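Yeast Cdc13 OB4 (Candida glabrata, PDB 3RMH) probably binds telomeric DNA as a whole protein, of which this chain is the C-terminal OB-fold domain that pairs two copies into a dimer. Local coordinates at residues 3-6 with 7-10; 15-18 with 19-23; 55-58 with 59-62; 87-90 with 91-94; 122-125 with 126-130. The protein carries 2 engineered substitutions. All coordinates share one frame; numbering follows the deposited sequence.

Interaction 1. Residues 3-6 with 7-10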
# COMPACT_ATOMS: atom_id res chain seq x y z
N THR B 3 7.34 -5.80 -19.94
CA THR B 3 6.05 -6.48 -20.05
C THR B 3 5.39 -6.08 -21.35
O THR B 3 5.43 -4.91 -21.75
CB THR B 3 5.11 -6.13 -18.89
OG1 THR B 3 5.54 -6.80 -17.70
CG2 THR B 3 3.68 -6.56 -19.22
N ASP B 4 4.79 -7.05 -22.03
CA ASP B 4 4.11 -6.77 -23.29
C ASP B 4 2.69 -6.28 -23.03
O ASP B 4 1.82 -7.04 -22.63
CB ASP B 4 4.08 -8.01 -24.19
CG ASP B 4 3.57 -7.70 -25.58
OD1 ASP B 4 3.73 -6.54 -26.02
OD2 ASP B 4 3.01 -8.60 -26.23
N ILE B 5 2.48 -4.99 -23.27
CA ILE B 5 1.17 -4.38 -23.08
C ILE B 5 0.63 -3.85 -24.41
O ILE B 5 -0.34 -3.08 -24.44
CB ILE B 5 1.25 -3.21 -22.10
CG1 ILE B 5 2.24 -2.17 -22.62
CG2 ILE B 5 1.67 -3.71 -20.73
CD1 ILE B 5 1.98 -0.77 -22.12
N THR B 6 1.27 -4.26 -25.50
CA THR B 6 0.87 -3.82 -26.83
C THR B 6 -0.50 -4.36 -27.21
O THR B 6 -1.21 -3.77 -28.01
CB THR B 6 1.90 -4.24 -27.89
OG1 THR B 6 2.07 -5.67 -27.86
CG2 THR B 6 3.24 -3.58 -27.62
N GLN B 7 -0.86 -5.49 -26.61
CA GLN B 7 -2.16 -6.09 -26.88
C GLN B 7 -3.29 -5.36 -26.14
O GLN B 7 -4.42 -5.34 -26.61
CB GLN B 7 -2.15 -7.57 -26.49
CG GLN B 7 -1.25 -8.44 -27.34
CD GLN B 7 -1.21 -9.88 -26.88
OE1 GLN B 7 -1.46 -10.17 -25.71
NE2 GLN B 7 -0.90 -10.79 -27.80
N TYR B 8 -2.96 -4.74 -25.01
CA TYR B 8 -3.96 -4.20 -24.10
C TYR B 8 -4.90 -3.15 -24.71
O TYR B 8 -4.47 -2.28 -25.47
CB TYR B 8 -3.29 -3.61 -22.84
CG TYR B 8 -2.67 -4.64 -21.92
CD1 TYR B 8 -2.59 -4.41 -20.55
CD2 TYR B 8 -2.16 -5.84 -22.41
CE1 TYR B 8 -2.02 -5.34 -19.70
CE2 TYR B 8 -1.59 -6.79 -21.56
CZ TYR B 8 -1.53 -6.53 -20.20
OH TYR B 8 -0.97 -7.44 -19.34
N GLU B 9 -6.18 -3.23 -24.36
CA GLU B 9 -7.10 -2.17 -24.75
C GLU B 9 -7.13 -1.05 -23.71
O GLU B 9 -7.12 -1.28 -22.50
CB GLU B 9 -8.51 -2.70 -25.03
CG GLU B 9 -9.05 -3.68 -24.04
CD GLU B 9 -10.50 -4.01 -24.33
OE1 GLU B 9 -11.11 -3.31 -25.16
OE2 GLU B 9 -11.03 -4.97 -23.73
N VAL B 10 -7.17 0.17 -24.21
CA VAL B 10 -7.14 1.35 -23.36
C VAL B 10 -8.55 1.74 -22.99
O VAL B 10 -9.40 1.93 -23.87
CB VAL B 10 -6.48 2.52 -24.10
CG1 VAL B 10 -6.45 3.75 -23.21
CG2 VAL B 10 -5.07 2.12 -24.54

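Interaction 2. Residues 15-18 with 19-23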
# COMPACT_ATOMS: atom_id res chain seq x y z
N ASN B 15 -12.76 4.30 -11.48
CA ASN B 15 -13.11 4.16 -10.08
C ASN B 15 -11.99 3.36 -9.41
O ASN B 15 -11.88 2.16 -9.61
CB ASN B 15 -14.46 3.48 -9.90
CG ASN B 15 -14.92 3.45 -8.46
OD1 ASN B 15 -14.11 3.24 -7.55
ND2 ASN B 15 -16.21 3.66 -8.23
N ILE B 16 -11.17 4.05 -8.62
CA ILE B 16 -10.00 3.44 -8.00
C ILE B 16 -10.40 2.32 -7.05
O ILE B 16 -9.75 1.27 -7.01
CB ILE B 16 -9.15 4.50 -7.27
CG1 ILE B 16 -8.19 5.14 -8.27
CG2 ILE B 16 -8.39 3.89 -6.09
CD1 ILE B 16 -7.41 6.32 -7.69
N SER B 17 -11.48 2.53 -6.30
CA SER B 17 -12.01 1.49 -5.42
C SER B 17 -12.31 0.21 -6.21
O SER B 17 -12.04 -0.90 -5.74
CB SER B 17 -13.29 1.97 -4.74
OG SER B 17 -13.95 0.89 -4.10
N GLN B 18 -12.85 0.36 -7.41
CA GLN B 18 -13.13 -0.78 -8.28
C GLN B 18 -11.86 -1.43 -8.80
O GLN B 18 -11.78 -2.65 -8.93
CB GLN B 18 -14.04 -0.36 -9.45
CG GLN B 18 -15.39 0.20 -9.02
CD GLN B 18 -16.34 0.41 -10.18
OE1 GLN B 18 -15.95 0.34 -11.35
NE2 GLN B 18 -17.61 0.67 -9.87
N LEU B 19 -10.85 -0.61 -9.09
CA LEU B 19 -9.58 -1.12 -9.60
C LEU B 19 -8.87 -1.94 -8.54
O LEU B 19 -8.24 -2.96 -8.85
CB LEU B 19 -8.69 0.03 -10.06
CG LEU B 19 -9.17 0.85 -11.25
CD1 LEU B 19 -8.16 1.92 -11.59
CD2 LEU B 19 -9.39 -0.06 -12.45
N ASN B 20 -8.95 -1.50 -7.29
CA ASN B 20 -8.29 -2.21 -6.19
C ASN B 20 -8.90 -3.56 -5.89
O ASN B 20 -8.31 -4.37 -5.18
CB ASN B 20 -8.28 -1.36 -4.91
CG ASN B 20 -7.16 -0.36 -4.90
OD1 ASN B 20 -6.05 -0.64 -5.38
ND2 ASN B 20 -7.42 0.83 -4.36
N HIS B 21 -10.10 -3.79 -6.40
CA HIS B 21 -10.77 -5.08 -6.17
C HIS B 21 -10.52 -6.11 -7.26
O HIS B 21 -10.80 -7.29 -7.08
CB HIS B 21 -12.27 -4.89 -5.95
CG HIS B 21 -12.62 -4.50 -4.54
ND1 HIS B 21 -12.99 -5.42 -3.60
CD2 HIS B 21 -12.60 -3.29 -3.92
CE1 HIS B 21 -13.22 -4.79 -2.44
NE2 HIS B 21 -12.99 -3.52 -2.62
N LEU B 22 -9.99 -5.66 -8.40
CA LEU B 22 -9.78 -6.56 -9.53
C LEU B 22 -8.84 -7.70 -9.14
O LEU B 22 -7.65 -7.48 -8.88
CB LEU B 22 -9.23 -5.81 -10.74
CG LEU B 22 -10.20 -4.87 -11.48
CD1 LEU B 22 -9.43 -4.05 -12.50
CD2 LEU B 22 -11.32 -5.64 -12.15
N GLN B 23 -9.39 -8.91 -9.11
CA GLN B 23 -8.70 -10.10 -8.64
C GLN B 23 -7.80 -10.73 -9.70
O GLN B 23 -6.76 -11.31 -9.40
CB GLN B 23 -9.73 -11.14 -8.19
CG GLN B 23 -9.13 -12.42 -7.63
CD GLN B 23 -9.53 -12.67 -6.19
OE1 GLN B 23 -10.55 -12.17 -5.72
NE2 GLN B 23 -8.73 -13.46 -5.48

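Interaction 3. Residues 55-58 with 59-62. Engineered in segment 55-58: Leu-57 (natural residue Met).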
# COMPACT_ATOMS: atom_id res chain seq x y z
N LEU B 55 -9.68 14.84 -3.57
CA LEU B 55 -9.12 15.16 -2.27
C LEU B 55 -10.25 15.12 -1.25
O LEU B 55 -11.38 15.47 -1.56
CB LEU B 55 -8.43 16.52 -2.29
CG LEU B 55 -7.24 16.59 -3.25
CD1 LEU B 55 -6.74 18.02 -3.40
CD2 LEU B 55 -6.12 15.67 -2.77
N PRO B 56 -9.97 14.64 -0.02
CA PRO B 56 -11.08 14.49 0.93
C PRO B 56 -11.65 15.84 1.39
O PRO B 56 -10.88 16.79 1.56
CB PRO B 56 -10.45 13.73 2.10
CG PRO B 56 -8.98 13.99 1.98
CD PRO B 56 -8.70 14.12 0.51
N LEU B 57 -12.97 15.91 1.57
CA LEU B 57 -13.61 17.14 2.05
C LEU B 57 -13.29 17.43 3.52
O LEU B 57 -12.72 16.59 4.22
CB LEU B 57 -15.14 17.07 1.88
CG LEU B 57 -15.75 16.45 0.63
CD1 LEU B 57 -15.77 14.93 0.74
CD2 LEU B 57 -17.16 16.99 0.43
N VAL B 58 -13.69 18.61 3.99
CA VAL B 58 -13.35 19.05 5.34
C VAL B 58 -13.72 18.04 6.43
O VAL B 58 -14.83 17.51 6.45
CB VAL B 58 -14.03 20.39 5.69
CG1 VAL B 58 -13.71 21.43 4.64
CG2 VAL B 58 -15.54 20.21 5.81
N GLY B 59 -12.77 17.78 7.32
CA GLY B 59 -12.96 16.82 8.40
C GLY B 59 -13.24 15.40 7.92
O GLY B 59 -13.79 14.59 8.67
N LYS B 60 -12.86 15.09 6.69
CA LYS B 60 -13.02 13.74 6.14
C LYS B 60 -11.69 13.02 6.00
O LYS B 60 -10.63 13.65 6.02
CB LYS B 60 -13.72 13.80 4.78
CG LYS B 60 -15.15 13.31 4.78
CD LYS B 60 -16.07 14.23 5.56
CE LYS B 60 -17.52 13.78 5.44
NZ LYS B 60 -18.43 14.57 6.32
N TYR B 61 -11.75 11.70 5.85
CA TYR B 61 -10.55 10.88 5.70
C TYR B 61 -10.64 10.05 4.42
O TYR B 61 -11.73 9.79 3.92
CB TYR B 61 -10.39 9.95 6.91
CG TYR B 61 -10.17 10.68 8.21
CD1 TYR B 61 -8.91 11.10 8.58
CD2 TYR B 61 -11.24 10.96 9.05
CE1 TYR B 61 -8.70 11.79 9.76
CE2 TYR B 61 -11.05 11.65 10.24
CZ TYR B 61 -9.78 12.06 10.59
OH TYR B 61 -9.57 12.74 11.76
N VAL B 62 -9.49 9.62 3.91
CA VAL B 62 -9.49 8.70 2.76
C VAL B 62 -9.16 7.26 3.20
O VAL B 62 -8.11 7.00 3.80
CB VAL B 62 -8.52 9.15 1.65
CG1 VAL B 62 -7.12 9.26 2.19
CG2 VAL B 62 -8.55 8.18 0.47

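Interaction 4. Residues 87-90 with 91-94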
# COMPACT_ATOMS: atom_id res chain seq x y z
N LEU B 87 17.39 11.57 -8.77
CA LEU B 87 16.27 11.11 -7.94
C LEU B 87 16.32 11.72 -6.54
O LEU B 87 17.07 11.26 -5.68
CB LEU B 87 16.26 9.58 -7.84
CG LEU B 87 15.13 8.99 -6.99
CD1 LEU B 87 13.75 9.43 -7.49
CD2 LEU B 87 15.21 7.46 -6.95
N THR B 88 15.52 12.77 -6.32
CA THR B 88 15.33 13.34 -4.98
C THR B 88 13.85 13.58 -4.74
O THR B 88 13.08 13.69 -5.68
CB THR B 88 16.06 14.68 -4.82
OG1 THR B 88 15.59 15.60 -5.81
CG2 THR B 88 17.56 14.49 -4.98
N MET B 89 13.46 13.69 -3.47
CA MET B 89 12.06 13.93 -3.16
C MET B 89 11.59 15.26 -3.74
O MET B 89 10.41 15.44 -4.06
CB MET B 89 11.82 13.91 -1.65
CG MET B 89 10.35 13.84 -1.27
SD MET B 89 9.57 12.30 -1.83
CE MET B 89 10.51 11.10 -0.89
N ASP B 90 12.52 16.20 -3.89
CA ASP B 90 12.16 17.54 -4.32
C ASP B 90 11.50 17.56 -5.70
O ASP B 90 10.68 18.43 -5.97
CB ASP B 90 13.39 18.45 -4.31
CG ASP B 90 14.06 18.51 -2.95
OD1 ASP B 90 13.36 18.35 -1.93
OD2 ASP B 90 15.30 18.70 -2.90
N ILE B 91 11.83 16.61 -6.56
CA ILE B 91 11.24 16.63 -7.90
C ILE B 91 9.74 16.36 -7.85
O ILE B 91 9.01 16.72 -8.77
CB ILE B 91 11.91 15.66 -8.89
CG1 ILE B 91 11.59 14.21 -8.54
CG2 ILE B 91 13.41 15.95 -9.00
CD1 ILE B 91 12.15 13.21 -9.54
N PHE B 92 9.27 15.73 -6.78
CA PHE B 92 7.84 15.43 -6.66
C PHE B 92 7.00 16.57 -6.05
O PHE B 92 5.78 16.61 -6.23
CB PHE B 92 7.64 14.12 -5.90
CG PHE B 92 8.27 12.94 -6.59
CD1 PHE B 92 7.66 12.34 -7.68
CD2 PHE B 92 9.50 12.47 -6.17
CE1 PHE B 92 8.25 11.27 -8.32
CE2 PHE B 92 10.10 11.39 -6.82
CZ PHE B 92 9.46 10.80 -7.89
N THR B 93 7.65 17.50 -5.37
CA THR B 93 6.92 18.57 -4.67
C THR B 93 5.86 19.31 -5.49
O THR B 93 4.75 19.53 -5.01
CB THR B 93 7.90 19.57 -4.05
OG1 THR B 93 8.69 18.89 -3.07
CG2 THR B 93 7.14 20.72 -3.40
N PRO B 94 6.19 19.70 -6.74
CA PRO B 94 5.19 20.43 -7.54
C PRO B 94 3.98 19.58 -7.93
O PRO B 94 2.97 20.13 -8.35
CB PRO B 94 5.98 20.85 -8.79
CG PRO B 94 7.42 20.79 -8.38
CD PRO B 94 7.49 19.62 -7.44
O HOH W 1 10.97 20.21 -2.26

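Interaction 5. Residues 122-125 with 126-130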
# COMPACT_ATOMS: atom_id res chain seq x y z
N CYS B 122 5.54 6.86 -18.26
CA CYS B 122 5.46 7.97 -17.32
C CYS B 122 6.87 8.49 -17.07
O CYS B 122 7.78 7.71 -16.79
CB CYS B 122 4.84 7.47 -16.02
SG CYS B 122 4.59 8.72 -14.76
N THR B 123 7.07 9.80 -17.22
CA THR B 123 8.37 10.40 -16.95
C THR B 123 8.19 11.67 -16.14
O THR B 123 7.12 12.29 -16.17
CB THR B 123 9.18 10.72 -18.23
OG1 THR B 123 8.56 11.81 -18.94
CG2 THR B 123 9.30 9.49 -19.15
N ILE B 124 9.23 12.08 -15.42
CA ILE B 124 9.13 13.34 -14.64
C ILE B 124 8.99 14.55 -15.56
O ILE B 124 8.27 15.51 -15.25
CB ILE B 124 10.30 13.52 -13.65
CG1 ILE B 124 10.09 14.76 -12.77
CG2 ILE B 124 11.64 13.62 -14.40
CD1 ILE B 124 8.95 14.61 -11.77
N GLN B 125 9.66 14.52 -16.71
CA GLN B 125 9.53 15.60 -17.68
C GLN B 125 8.09 15.72 -18.18
O GLN B 125 7.55 16.82 -18.29
CB GLN B 125 10.48 15.44 -18.87
CG GLN B 125 11.95 15.55 -18.51
CD GLN B 125 12.53 14.26 -17.93
OE1 GLN B 125 11.86 13.23 -17.88
NE2 GLN B 125 13.78 14.33 -17.49
N GLU B 126 7.46 14.59 -18.48
CA GLU B 126 6.08 14.63 -18.95
C GLU B 126 5.10 15.12 -17.88
O GLU B 126 4.16 15.84 -18.19
CB GLU B 126 5.66 13.26 -19.48
CG GLU B 126 4.54 13.35 -20.49
CD GLU B 126 3.20 13.47 -19.81
OE1 GLU B 126 3.08 12.98 -18.67
OE2 GLU B 126 2.27 14.05 -20.42
N LEU B 127 5.29 14.71 -16.62
CA LEU B 127 4.42 15.18 -15.54
C LEU B 127 4.60 16.68 -15.35
O LEU B 127 3.65 17.40 -15.05
CB LEU B 127 4.71 14.44 -14.22
CG LEU B 127 4.30 12.97 -14.16
CD1 LEU B 127 4.82 12.29 -12.89
CD2 LEU B 127 2.79 12.82 -14.28
N ARG B 128 5.84 17.13 -15.50
CA ARG B 128 6.13 18.57 -15.39
C ARG B 128 5.42 19.35 -16.50
O ARG B 128 4.94 20.46 -16.27
CB ARG B 128 7.64 18.83 -15.46
CG ARG B 128 8.38 18.59 -14.17
CD ARG B 128 9.88 18.65 -14.38
NE ARG B 128 10.61 18.42 -13.14
CZ ARG B 128 11.90 18.12 -13.08
NH1 ARG B 128 12.61 18.01 -14.19
NH2 ARG B 128 12.48 17.91 -11.90
N LEU B 129 5.38 18.75 -17.69
CA LEU B 129 4.71 19.38 -18.82
C LEU B 129 3.21 19.45 -18.56
O LEU B 129 2.59 20.47 -18.84
CB LEU B 129 5.00 18.62 -20.12
CG LEU B 129 4.55 19.27 -21.43
CD1 LEU B 129 5.11 20.69 -21.53
CD2 LEU B 129 4.99 18.43 -22.62
N GLN B 130 2.63 18.38 -18.01
CA GLN B 130 1.21 18.41 -17.66
C GLN B 130 0.91 19.57 -16.71
O GLN B 130 -0.09 20.26 -16.88
CB GLN B 130 0.75 17.10 -17.02
CG GLN B 130 0.64 15.92 -17.97
CD GLN B 130 -0.02 14.74 -17.28
OE1 GLN B 130 -0.93 14.91 -16.49
NE2 GLN B 130 0.45 13.54 -17.58

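Interaction 1. Residues 3-6 with 7-10
The phenol ring of Tyr-8 lies with one face against the backbone of Ile-5: Ile-5 CA sits 3.7 Å above the ring plane, shifted toward the rim. Its distance of 4.0 Å from the Tyr-8 ring centroid makes this a CH-pi contact, supplied by a main-chain carbon rather than by the isoleucine branches. Near CE2 of the same ring the carbonyl oxygen of Asp-4 approaches obliquely, with Asp-4 O 3.6 Å from Tyr-8 CE2. The methyl CG2 of Ile-5 reaches the other flank of the ring at Tyr-8 CE1, the two side chains crossing at about a right angle. CG of Tyr-8 stands anti to its own carbonyl carbon (chi1 -70°), which folds the ring back along the chain that precedes it. What brings the two residues together is a turn closed by the bond from Tyr-8 N to Ile-5 O, 3.2 Å long.

Within 3-6 a polar pair adds to the turn. Thr-6 OG1 donates to Asp-4 OD1 over 2.6 Å, meeting the carboxylate on its syn side, and Thr-6 N adds a weak bond to the same oxygen; the two help fix the rotation of the carboxylate. The turn thus illustrates how the segment leading into a strand can be shaped locally before it joins a sheet. Ile-5 packs on Phe-105 of strand 99-108 and, together with Tyr-8, on Ile-29 of strand 28-42, while Glu-9 begins strand 9-11, which pairs in parallel with strand 28-42.

Interaction 2. Residues 15-18 with 19-23
Ile-16 lays its CG2 branch beside the carboxamide of Asn-20, one helical turn on, with Ile-16 CG2 3.6 Å from Asn-20 ND2 and the two side chains pointing the same way. The branch stands anti to the backbone N of Ile-16, next to the carbonyl carbon, and so follows the direction taken by the Asn-20 side chain. The amide nitrogen is buried, yet well provided for: Asn-20 ND2 donates to the carbonyl oxygens of Val-65 and Ile-67.

Asn-15 caps the helix start. Its OD1 accepts from Gln-18 N over 3.1 Å, the donor standing above the plane of the side-chain carbonyl, while its backbone O takes Leu-19 N. One residue later Asn-20 N bonds to Ile-16 O at 2.9 Å. The chain then tightens into a type I beta turn from Leu-19 to Leu-22.

Ser-17 O meets the His-21 ring at its edge and in its plane, 3.1 Å from His-21 CD2, while NE2 is hydrogen-bonded to NE2 of His-21 of the second subunit. The helix and the turn after it face two ways: Leu-19 and Leu-22 pack on Tyr-30 of strand 28-42 and Trp-117 of strand 115-119, Ile-16 reaches Leu-68 of strand 68-73, and the histidine side turns to the dimer partner.

Interaction 3. Residues 55-58 with 59-62
Lys-60 and Leu-57 supply the hydrogen bond that closes this hairpin-like bend: Lys-60 N donates to Leu-57 O over 2.9 Å, with an N-H...O angle of 137°. Side-chain carbons of Lys-60 close in on two carbonyl oxygens. Lys-60 CB comes to 3.0 Å from Leu-57 O, so the acceptor is approached by both the amide and the first side-chain carbon of the same residue. Farther out the lysine chain bends at CG-CB (chi2 68°), and this brings Lys-60 CD to 3.6 Å from Val-58 O before the chain leads away from the turn. Leu-57, an engineered residue in place of the natural methionine, adds a loose contact of its CD1 with Lys-60 CG.

The four residues from Leu-57 to Lys-60 form a type II beta turn, a classic example of glycine at the third position, where Gly-59 takes the positive phi (61°) of that site. The turn lies within the long excursion that links strands 46-52 and 68-73 of the OB fold.

Apolar contact continues behind the turn, where the two arms run close together and Pro-56 CB lies 4.2 Å from Lys-60 CB. The same proline carbon is also 3.9 Å from a polar atom, the carbonyl oxygen Lys-60 O. Across the subunit boundary, Tyr-61 makes a cation-pi contact with Arg-113 of the second subunit, whose side chain also packs on Pro-56, and Val-62 contributes backbone hydrogen bonds to that subunit.

Interaction 4. Residues 87-90 with 91-94
From Thr-88 to Thr-93 the backbone winds through three successive i to i+3 hydrogen bonds, Ile-91 N to Thr-88 O, Phe-92 N to Met-89 O and Thr-93 N to Asp-90 O. The side chains sort themselves round this tight coil. Ile-91 turns its CG1 back between its own N and carbonyl carbon (chi1 71°), which places Ile-91 CG1 3.3 Å from Thr-88 O; its CG2 meets Thr-88 OG1 at 3.9 Å, the two side chains crossing at about a right angle. The same CG1 also lies over one face of the Phe-92 ring, 3.5 Å above its plane and toward the rim.

Leu-87 CD1 arrives at the edge of that ring, 4.2 Å from Phe-92 CE2. Met-89 brings its sulfur up obliquely, with SD 4.3 Å from Phe-92 CD2, a Met-aromatic contact. On the exposed side a water links two polar groups: it donates to Asp-90 OD1 at 3.0 Å and is hydrogen-bonded to Thr-93 OG1 at 2.8 Å.

Leu-87, Met-89 and Phe-92 pack on Ile-41 of strand 28-42, and Ile-91 reaches Leu-82 of helix 75-82. The repeated i to i+3 pattern is that of 3-10 geometry, here in the connection between helix 75-82 and strand 99-108 of the OB fold, its apolar residues laid against the barrel.

Interaction 5. Residues 122-125 with 126-130
Thr-123 and Glu-126 make the polar contact that starts the helix. As N-cap, Thr-123 accepts from Glu-126 N at its OG1, 3.0 Å away with an N-H...O angle of 157°; the hydroxyl sits between the threonine's own N and carbonyl carbon (chi1 70°), where it faces the first turn. Regular i to i+4 bonds follow, from Leu-127 N to Thr-123 O, Arg-128 N to Ile-124 O and Leu-129 N to Gln-125 O. Farther along, Gln-130 NE2 donates over 2.9 Å to Glu-126 OE1, which receives it on its syn lone pair, with a weaker bond to OE2.

The apolar contact is that of Cys-122 SG with Leu-127 CD1 at 4.0 Å, and both residues pack on Phe-81 of helix 75-82.

Charge and carbon meet at Arg-128. Ile-124 CG1 lies over one face of the Arg-128 guanidinium, 3.7 Å above its plane and offset toward the rim, nearest Arg-128 NE. The extended arginine crosses the isoleucine at a slant and ends in a salt bridge from NH1 to Glu-85 OE1.

Taken chemically, the cap provides an acceptor for a first-turn amide, and the Glu-126 carboxylate is held by the Gln-130 amide. The buried Thr-123 N, in contrast, has no partner in the model. With its flat face on isoleucine and its NH1 on Glu-85, the Arg-128 group is limited in rotation and its positive charge is probably partly offset.

Read from the N terminus, the five contacts follow in series, none nested or crossing: interactions 1 and 3 close turns, 2 and 5 cap helix starts, and 4 winds a 3-10 turn. Interaction 1 shapes the arm leading into strand 9-11; interaction 2 caps and leaves the short helix 16-19, about 19 Å away between centres. Interaction 3 turns the chain between strands 46-52 and 68-73, and it shares with interaction 2 contact with the second subunit. Interactions 4 and 5 are separated by strands 99-108 and 115-119, yet they touch, Ile-91 packing on Ile-124 and Arg-128. The 87-94 coil is thereby tied to helix 124-134, on the opposite side of the chain's centre from interaction 2.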